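Local coordinates for protein 3-dehydroquinate dehydratase (Clostridium difficile, PDB 4H3D) that catalyses the cis-dehydration of 3-dehydroquinate to 3-dehydroshikimate through a covalent imine intermediate, the third step of the chorismate pathway, at residues B[115-121]-B[140-146]; B[5-9]-B[169-173]; B[121-125]-B[164-168]. One frame throughout, in Å; residues are numbered along the deposited sequence.

Contact 1 (B[115-121]-B[140-146]); sequences DLIDVEL and VKVIISN
Ile117 is bonded to the neighbouring strand through both N-H and C=O: N donates to Lys141 O (3.0 Å), and O accepts from Ile143 N (2.9 Å, N-H...O 173°). The same pattern recurs at Val119, bonded to Ile143 and Ser145, and Leu121 N closes the ladder on Ser145 O. Strands 116-120 and 141-146 are parallel neighbours, and their 33° twist suits the closed TIM barrel of type I dehydroquinases; helix 125-137 makes the right-handed beta-alpha-beta crossover between them. Branched Ile117, Val119 and Val142, which favour extended backbones, pack against that helix, while Ile144 faces Leu168 and Ala170. Val119 CG2 meets Val142 CG1 (3.7 Å), crossing it at about a right angle, and also touches Ile144 CG1 (3.8 Å). Ile117 CG1 lies alongside Val142 CG2, pointing the same way. On the inner face Asp118, Glu120 and Ser145 form a polar group. Ser145 OG sits between its backbone N and carbonyl carbon (chi1 66°) and donates to Asp118 OD1 (2.8 Å) on the syn side of the carboxylate. Asp118 OD2 and Glu120 OE2, which also accepts from Ser87 N, form salt bridges with Arg86, which binds 3-dehydroquinate and is probably positioned by this acidic pair.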
loop_
_atom_site.group_PDB
_atom_site.type_symbol
_atom_site.label_atom_id
_atom_site.label_comp_id
_atom_site.label_asym_id
_atom_site.label_seq_id
_atom_site.Cartn_x
_atom_site.Cartn_y
_atom_site.Cartn_z
ATOM N N ASP B 115 20.211 3.178 21.597
ATOM C CA ASP B 115 19.183 4.200 21.738
ATOM C C ASP B 115 17.826 3.616 22.099
ATOM O O ASP B 115 17.012 4.290 22.756
ATOM C CB ASP B 115 19.110 4.990 20.446
ATOM C CG ASP B 115 20.413 5.644 20.129
ATOM O OD1 ASP B 115 20.806 6.549 20.891
ATOM O OD2 ASP B 115 21.062 5.250 19.142
ATOM N N LEU B 116 17.585 2.383 21.638
ATOM C CA LEU B 116 16.369 1.623 21.941
ATOM C C LEU B 116 16.704 0.156 22.133
ATOM O O LEU B 116 17.702 -0.339 21.612
ATOM C CB LEU B 116 15.340 1.669 20.792
ATOM C CG LEU B 116 15.051 2.976 20.069
ATOM C CD1 LEU B 116 15.995 3.148 18.872
ATOM C CD2 LEU B 116 13.621 2.999 19.584
ATOM N N ILE B 117 15.851 -0.534 22.877
ATOM C CA ILE B 117 15.935 -1.978 23.019
ATOM C C ILE B 117 14.546 -2.539 22.801
ATOM O O ILE B 117 13.560 -1.856 23.066
ATOM C CB ILE B 117 16.457 -2.458 24.414
ATOM C CG1 ILE B 117 15.606 -1.884 25.560
ATOM C CG2 ILE B 117 17.895 -2.089 24.578
ATOM C CD1 ILE B 117 15.917 -2.524 26.960
ATOM N N ASP B 118 14.479 -3.777 22.322
ATOM C CA ASP B 118 13.196 -4.455 22.100
ATOM C C ASP B 118 13.062 -5.562 23.139
ATOM O O ASP B 118 13.906 -6.464 23.204
ATOM C CB ASP B 118 13.114 -4.992 20.653
ATOM C CG ASP B 118 11.855 -5.851 20.380
ATOM O OD1 ASP B 118 11.561 -6.755 21.185
ATOM O OD2 ASP B 118 11.212 -5.672 19.312
ATOM N N VAL B 119 12.032 -5.460 23.983
ATOM C CA VAL B 119 11.765 -6.481 24.985
ATOM C C VAL B 119 10.392 -7.127 24.693
ATOM O O VAL B 119 9.440 -6.452 24.355
ATOM C CB VAL B 119 11.851 -5.919 26.435
ATOM C CG1 VAL B 119 13.196 -5.198 26.645
ATOM C CG2 VAL B 119 10.741 -4.996 26.725
ATOM N N GLU B 120 10.313 -8.438 24.837
ATOM C CA GLU B 120 9.101 -9.181 24.507
ATOM C C GLU B 120 8.071 -9.231 25.639
ATOM O O GLU B 120 8.400 -9.624 26.758
ATOM C CB GLU B 120 9.505 -10.597 24.095
ATOM C CG GLU B 120 10.242 -10.620 22.807
ATOM C CD GLU B 120 11.066 -11.879 22.606
ATOM O OE1 GLU B 120 11.066 -12.752 23.504
ATOM O OE2 GLU B 120 11.723 -11.979 21.553
ATOM N N LEU B 121 6.826 -8.846 25.325
ATOM C CA LEU B 121 5.696 -8.897 26.273
ATOM C C LEU B 121 5.601 -10.262 26.990
ATOM O O LEU B 121 5.335 -10.344 28.191
ATOM C CB LEU B 121 4.389 -8.652 25.522
ATOM C CG LEU B 121 3.106 -8.614 26.354
ATOM C CD1 LEU B 121 3.150 -7.477 27.374
ATOM C CD2 LEU B 121 1.890 -8.492 25.453
ATOM N N VAL B 140 17.290 5.094 27.624
ATOM C CA VAL B 140 17.129 4.205 26.504
ATOM C C VAL B 140 15.627 4.025 26.280
ATOM O O VAL B 140 14.889 3.823 27.232
ATOM C CB VAL B 140 17.787 2.842 26.797
ATOM C CG1 VAL B 140 17.492 1.813 25.656
ATOM C CG2 VAL B 140 19.264 3.024 27.007
ATOM N N LYS B 141 15.182 4.124 25.025
ATOM C CA LYS B 141 13.777 3.933 24.687
ATOM C C LYS B 141 13.442 2.451 24.569
ATOM O O LYS B 141 14.279 1.625 24.193
ATOM C CB LYS B 141 13.417 4.669 23.393
ATOM C CG LYS B 141 13.754 6.136 23.408
ATOM C CD LYS B 141 13.102 6.893 24.564
ATOM C CE LYS B 141 13.475 8.368 24.492
ATOM N NZ LYS B 141 13.014 9.125 25.677
ATOM N N VAL B 142 12.206 2.097 24.888
ATOM C CA VAL B 142 11.851 0.698 24.885
ATOM C C VAL B 142 10.692 0.370 23.967
ATOM O O VAL B 142 9.654 1.024 23.984
ATOM C CB VAL B 142 11.511 0.207 26.303
ATOM C CG1 VAL B 142 11.108 -1.300 26.289
ATOM C CG2 VAL B 142 12.710 0.418 27.232
ATOM N N ILE B 143 10.925 -0.630 23.136
ATOM C CA ILE B 143 9.897 -1.229 22.318
ATOM C C ILE B 143 9.499 -2.491 23.098
ATOM O O ILE B 143 10.374 -3.251 23.500
ATOM C CB ILE B 143 10.451 -1.686 20.929
ATOM C CG1 ILE B 143 10.700 -0.492 20.016
ATOM C CG2 ILE B 143 9.475 -2.636 20.242
ATOM C CD1 ILE B 143 11.342 -0.877 18.690
ATOM N N ILE B 144 8.208 -2.672 23.385
ATOM C CA ILE B 144 7.749 -3.938 23.958
ATOM C C ILE B 144 7.046 -4.604 22.784
ATOM O O ILE B 144 6.163 -4.021 22.181
ATOM C CB ILE B 144 6.825 -3.769 25.159
ATOM C CG1 ILE B 144 7.565 -3.050 26.289
ATOM C CG2 ILE B 144 6.288 -5.143 25.611
ATOM C CD1 ILE B 144 6.746 -2.859 27.606
ATOM N N SER B 145 7.474 -5.797 22.428
ATOM C CA SER B 145 6.937 -6.452 21.251
ATOM C C SER B 145 6.199 -7.745 21.529
ATOM O O SER B 145 6.405 -8.401 22.555
ATOM C CB SER B 145 8.076 -6.739 20.259
ATOM O OG SER B 145 8.990 -7.690 20.786
ATOM N N ASN B 146 5.336 -8.102 20.588
ATOM C CA ASN B 146 4.593 -9.366 20.616
ATOM C C ASN B 146 4.383 -9.839 19.184
ATOM O O ASN B 146 4.141 -9.027 18.271
ATOM C CB ASN B 146 3.265 -9.189 21.336
ATOM C CG ASN B 146 2.442 -10.472 21.407
ATOM O OD1 ASN B 146 1.317 -10.514 20.908
ATOM N ND2 ASN B 146 3.002 -11.517 21.996
#

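Contact 2 (B[5-9]-B[169-173])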
loop_
_atom_site.group_PDB
_atom_site.type_symbol
_atom_site.label_atom_id
_atom_site.label_comp_id
_atom_site.label_asym_id
_atom_site.label_seq_id
_atom_site.Cartn_x
_atom_site.Cartn_y
_atom_site.Cartn_z
ATOM N N LYS B 5 -0.393 13.176 22.176
ATOM C CA LYS B 5 0.531 12.057 22.297
ATOM C C LYS B 5 1.962 12.495 22.438
ATOM O O LYS B 5 2.349 13.544 21.938
ATOM C CB LYS B 5 0.483 11.203 21.040
ATOM C CG LYS B 5 -0.862 10.684 20.655
ATOM C CD LYS B 5 -0.713 9.758 19.447
ATOM C CE LYS B 5 -2.033 9.222 18.982
ATOM N NZ LYS B 5 -1.810 8.315 17.847
ATOM N N ARG B 6 2.757 11.672 23.113
ATOM C CA ARG B 6 4.177 11.919 23.249
ATOM C C ARG B 6 4.861 11.490 21.957
ATOM O O ARG B 6 4.359 10.620 21.235
ATOM C CB ARG B 6 4.740 11.123 24.433
ATOM C CG ARG B 6 4.290 9.683 24.434
ATOM C CD ARG B 6 4.404 8.996 25.801
ATOM N NE ARG B 6 5.648 8.252 25.991
ATOM C CZ ARG B 6 5.832 7.374 26.972
ATOM N NH1 ARG B 6 4.860 7.149 27.842
ATOM N NH2 ARG B 6 6.979 6.724 27.084
ATOM N N LYS B 7 5.978 12.132 21.643
ATOM C CA LYS B 7 6.789 11.734 20.496
ATOM C C LYS B 7 7.951 11.005 21.134
ATOM O O LYS B 7 8.225 11.191 22.328
ATOM C CB LYS B 7 7.276 12.936 19.668
ATOM C CG LYS B 7 6.317 13.388 18.538
ATOM C CD LYS B 7 5.023 14.014 19.045
ATOM C CE LYS B 7 4.010 14.267 17.894
ATOM N NZ LYS B 7 4.544 15.142 16.800
ATOM N N VAL B 8 8.619 10.151 20.382
ATOM C CA VAL B 8 9.765 9.443 20.922
ATOM C C VAL B 8 11.002 9.884 20.151
ATOM O O VAL B 8 11.136 9.573 18.981
ATOM C CB VAL B 8 9.583 7.938 20.839
ATOM C CG1 VAL B 8 10.834 7.234 21.313
ATOM C CG2 VAL B 8 8.390 7.512 21.660
ATOM N N GLN B 9 11.889 10.627 20.819
ATOM C CA GLN B 9 13.116 11.118 20.197
ATOM C C GLN B 9 14.255 10.143 20.470
ATOM O O GLN B 9 14.483 9.750 21.615
ATOM C CB GLN B 9 13.477 12.495 20.756
ATOM C CG GLN B 9 14.647 13.213 20.043
ATOM C CD GLN B 9 14.281 13.785 18.665
ATOM O OE1 GLN B 9 15.163 14.065 17.845
ATOM N NE2 GLN B 9 12.981 13.965 18.414
ATOM N N GLY B 169 4.842 0.571 30.286
ATOM C CA GLY B 169 5.840 1.612 30.065
ATOM C C GLY B 169 6.578 1.560 28.743
ATOM O O GLY B 169 7.616 2.208 28.598
ATOM N N ALA B 170 6.081 0.803 27.763
ATOM C CA ALA B 170 6.747 0.817 26.451
ATOM C C ALA B 170 6.692 2.230 25.888
ATOM O O ALA B 170 5.664 2.883 25.962
ATOM C CB ALA B 170 6.065 -0.129 25.476
ATOM N N ASP B 171 7.801 2.709 25.346
ATOM C CA ASP B 171 7.780 3.963 24.637
ATOM C C ASP B 171 7.113 3.712 23.280
ATOM O O ASP B 171 6.458 4.602 22.734
ATOM C CB ASP B 171 9.205 4.481 24.438
ATOM C CG ASP B 171 9.888 4.805 25.751
ATOM O OD1 ASP B 171 9.612 5.881 26.310
ATOM O OD2 ASP B 171 10.719 3.991 26.210
ATOM N N LEU B 172 7.272 2.477 22.764
ATOM C CA LEU B 172 6.778 2.088 21.444
ATOM C C LEU B 172 6.246 0.653 21.422
ATOM O O LEU B 172 7.013 -0.301 21.221
ATOM C CB LEU B 172 7.915 2.201 20.401
ATOM C CG LEU B 172 8.511 3.586 20.129
ATOM C CD1 LEU B 172 9.798 3.463 19.287
ATOM C CD2 LEU B 172 7.492 4.516 19.458
ATOM N N PRO B 173 4.943 0.483 21.673
ATOM C CA PRO B 173 4.323 -0.827 21.541
ATOM C C PRO B 173 4.473 -1.349 20.119
ATOM O O PRO B 173 4.302 -0.583 19.160
ATOM C CB PRO B 173 2.856 -0.551 21.820
ATOM C CG PRO B 173 2.829 0.653 22.646
ATOM C CD PRO B 173 4.009 1.482 22.202
HETATM O O HOH W 1 7.185 4.908 28.859
#
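Arg6 and Asp171 carry the polar part of this contact, with Arg6 NH2 lying 2.9 Å from Asp171 OD1. The carboxylate oxygen lies at the guanidinium edge, near its plane, but the two flat groups are turned 72° apart and the N-H...O angle is only 127°, so this salt bridge contains a weak hydrogen bond. The same NH2 lies near a water that donates to Gly169 O at 2.7 Å, but Arg6 is modelled in two conformers and its link to the water is short enough to be doubtful. Asp171 OD2 is satisfied by Val142 N and His136 NE2. A short acid with two oxygens suits this place: OD1 faces Arg6 while OD2 takes the barrel donors. Gly169, with phi 89°, ends the preceding helix in a Schellman motif, a backbone shape that favours glycine. The apolar part is small: Val8 CG2 meets Leu172 CD2 tip to tip at 3.8 Å and also approaches Asp171 O (3.7 Å). Val8 belongs to the hairpin of strands 8-10 and 13-15, and Leu172 lies on the way into the barrel strand that carries Lys174, in keeping with the hairpin that closes the N-terminal end of type I dehydroquinase barrels, away from the active site.

Contact 3 (B[121-125]-B[164-168])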
loop_
_atom_site.group_PDB
_atom_site.type_symbol
_atom_site.label_atom_id
_atom_site.label_comp_id
_atom_site.label_asym_id
_atom_site.label_seq_id
_atom_site.Cartn_x
_atom_site.Cartn_y
_atom_site.Cartn_z
ATOM N N LEU B 121 6.826 -8.846 25.325
ATOM C CA LEU B 121 5.696 -8.897 26.273
ATOM C C LEU B 121 5.601 -10.262 26.990
ATOM O O LEU B 121 5.335 -10.344 28.191
ATOM C CB LEU B 121 4.389 -8.652 25.522
ATOM C CG LEU B 121 3.106 -8.614 26.354
ATOM C CD1 LEU B 121 3.150 -7.477 27.374
ATOM C CD2 LEU B 121 1.890 -8.492 25.453
ATOM N N PHE B 122 5.829 -11.314 26.230
ATOM C CA PHE B 122 5.677 -12.678 26.693
ATOM C C PHE B 122 6.681 -13.099 27.797
ATOM O O PHE B 122 6.478 -14.105 28.467
ATOM C CB PHE B 122 5.729 -13.640 25.474
ATOM C CG PHE B 122 4.948 -14.912 25.669
ATOM C CD1 PHE B 122 3.558 -14.869 25.764
ATOM C CD2 PHE B 122 5.572 -16.143 25.694
ATOM C CE1 PHE B 122 2.816 -16.016 25.919
ATOM C CE2 PHE B 122 4.836 -17.305 25.856
ATOM C CZ PHE B 122 3.455 -17.247 25.970
ATOM N N MET B 123 7.752 -12.325 27.967
ATOM C CA MET B 123 8.728 -12.589 29.033
ATOM C C MET B 123 8.111 -12.388 30.421
ATOM O O MET B 123 8.621 -12.902 31.412
ATOM C CB MET B 123 9.967 -11.702 28.860
ATOM C CG MET B 123 10.780 -12.049 27.636
ATOM S SD MET B 123 11.508 -13.689 27.746
ATOM C CE MET B 123 12.592 -13.478 29.149
ATOM N N GLY B 124 7.008 -11.644 30.488
ATOM C CA GLY B 124 6.293 -11.431 31.754
ATOM C C GLY B 124 6.644 -10.150 32.480
ATOM O O GLY B 124 7.702 -9.569 32.262
ATOM N N ASP B 125 5.755 -9.743 33.377
ATOM C CA ASP B 125 5.902 -8.490 34.117
ATOM C C ASP B 125 7.198 -8.343 34.918
ATOM O O ASP B 125 7.759 -7.242 34.988
ATOM C CB ASP B 125 4.721 -8.286 35.072
ATOM C CG ASP B 125 3.389 -8.127 34.346
ATOM O OD1 ASP B 125 3.381 -7.764 33.148
ATOM O OD2 ASP B 125 2.331 -8.371 34.992
ATOM N N ARG B 164 -1.784 -2.920 26.893
ATOM C CA ARG B 164 -0.992 -3.508 27.975
ATOM C C ARG B 164 0.483 -3.045 27.878
ATOM O O ARG B 164 1.148 -2.755 28.914
ATOM C CB ARG B 164 -1.095 -5.037 27.969
ATOM C CG ARG B 164 -0.369 -5.732 29.132
ATOM C CD ARG B 164 -0.851 -5.240 30.502
ATOM N NE ARG B 164 -0.023 -5.758 31.584
ATOM C CZ ARG B 164 0.098 -5.193 32.784
ATOM N NH1 ARG B 164 0.889 -5.747 33.695
ATOM N NH2 ARG B 164 -0.543 -4.062 33.075
ATOM N N MET B 165 0.980 -2.948 26.645
ATOM C CA MET B 165 2.345 -2.486 26.400
ATOM C C MET B 165 2.511 -1.045 26.874
ATOM O O MET B 165 3.544 -0.693 27.442
ATOM C CB MET B 165 2.696 -2.623 24.933
ATOM C CG MET B 165 2.819 -4.071 24.470
ATOM S SD MET B 165 2.819 -4.104 22.698
ATOM C CE MET B 165 3.118 -5.818 22.341
ATOM N N GLN B 166 1.498 -0.212 26.656
ATOM C CA GLN B 166 1.546 1.159 27.198
ATOM C C GLN B 166 1.582 1.130 28.721
ATOM O O GLN B 166 2.373 1.856 29.352
ATOM C CB GLN B 166 0.350 1.993 26.742
ATOM C CG GLN B 166 0.391 2.391 25.299
ATOM C CD GLN B 166 -0.675 3.431 24.953
ATOM O OE1 GLN B 166 -0.478 4.258 24.073
ATOM N NE2 GLN B 166 -1.803 3.394 25.664
ATOM N N GLU B 167 0.732 0.295 29.320
ATOM C CA GLU B 167 0.667 0.190 30.780
ATOM C C GLU B 167 1.998 -0.265 31.376
ATOM O O GLU B 167 2.355 0.141 32.482
ATOM C CB GLU B 167 -0.467 -0.756 31.218
ATOM C CG GLU B 167 -1.867 -0.247 30.887
ATOM C CD GLU B 167 -2.957 -1.307 31.102
ATOM O OE1 GLU B 167 -2.640 -2.419 31.612
ATOM O OE2 GLU B 167 -4.130 -1.029 30.746
ATOM N N LEU B 168 2.729 -1.093 30.639
ATOM C CA LEU B 168 4.029 -1.588 31.084
ATOM C C LEU B 168 5.170 -0.579 30.842
ATOM O O LEU B 168 6.315 -0.835 31.169
ATOM C CB LEU B 168 4.338 -2.930 30.430
ATOM C CG LEU B 168 3.540 -4.108 30.989
ATOM C CD1 LEU B 168 3.665 -5.347 30.082
ATOM C CD2 LEU B 168 3.959 -4.437 32.431
HETATM O O HOH W 2 1.345 -8.027 31.417
#
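At the C-terminal end of barrel strand 116-120, a beta-alpha loop of the TIM barrel leads into helix 125-137 and meets the last turn of the next outer helix, 155-167. Leu121 and Leu168 form the apolar half of the contact: their side chains cross at about a right angle, with Leu121 CD1 a tight 3.5 Å from Leu168 CD1. The other branch of Leu121, CD2, lies 4.3 Å from Met165 CE, at the tip of a side chain that also packs on Ile144 and Asn146. Gly124, whose phi of 96° favours glycine, occupies the N-cap position, and Asp125 opens the helix, where an acidic side chain probably suits the helix dipole. Its two carboxylate oxygens share Arg164 NH1 through long, weak bonds of a salt bridge, the planes of the two groups 68° apart. Arg164, bent at chi2 (57°), brings its guanidinium over Leu168 CD2, which touches one face near the rim. In the guanidinium plane, NH2 binds Glu167 OE1 at 3.0 Å through that oxygen's anti lone pair, so an arginine can link acids from two helices. A water completes the network, accepting from Arg164 NE and donating to Asp125 OD1, each at 2.7 Å.

Overall arrangement
All three contacts meet around strand 141-148 of the TIM barrel. Contacts 1 and 2 have centres about 10 Å apart, as do contacts 1 and 3, while those of contacts 2 and 3 are about 14 Å apart. Contact 1 joins two neighbouring barrel strands; contact 3 shares Leu121 with it and carries on to helix 155-167. That helix leads through Gly169 into contact 2, whose Leu172 leads into the next strand, and Val142 bonds to both Asp171 and Leu172. Along the chain, contacts 1 and 3 interleave, and both fall between the segments of contact 2. Strands 141-148 and 172-177 carry His147, the proton donor/acceptor, and Lys174, the Schiff-base lysine.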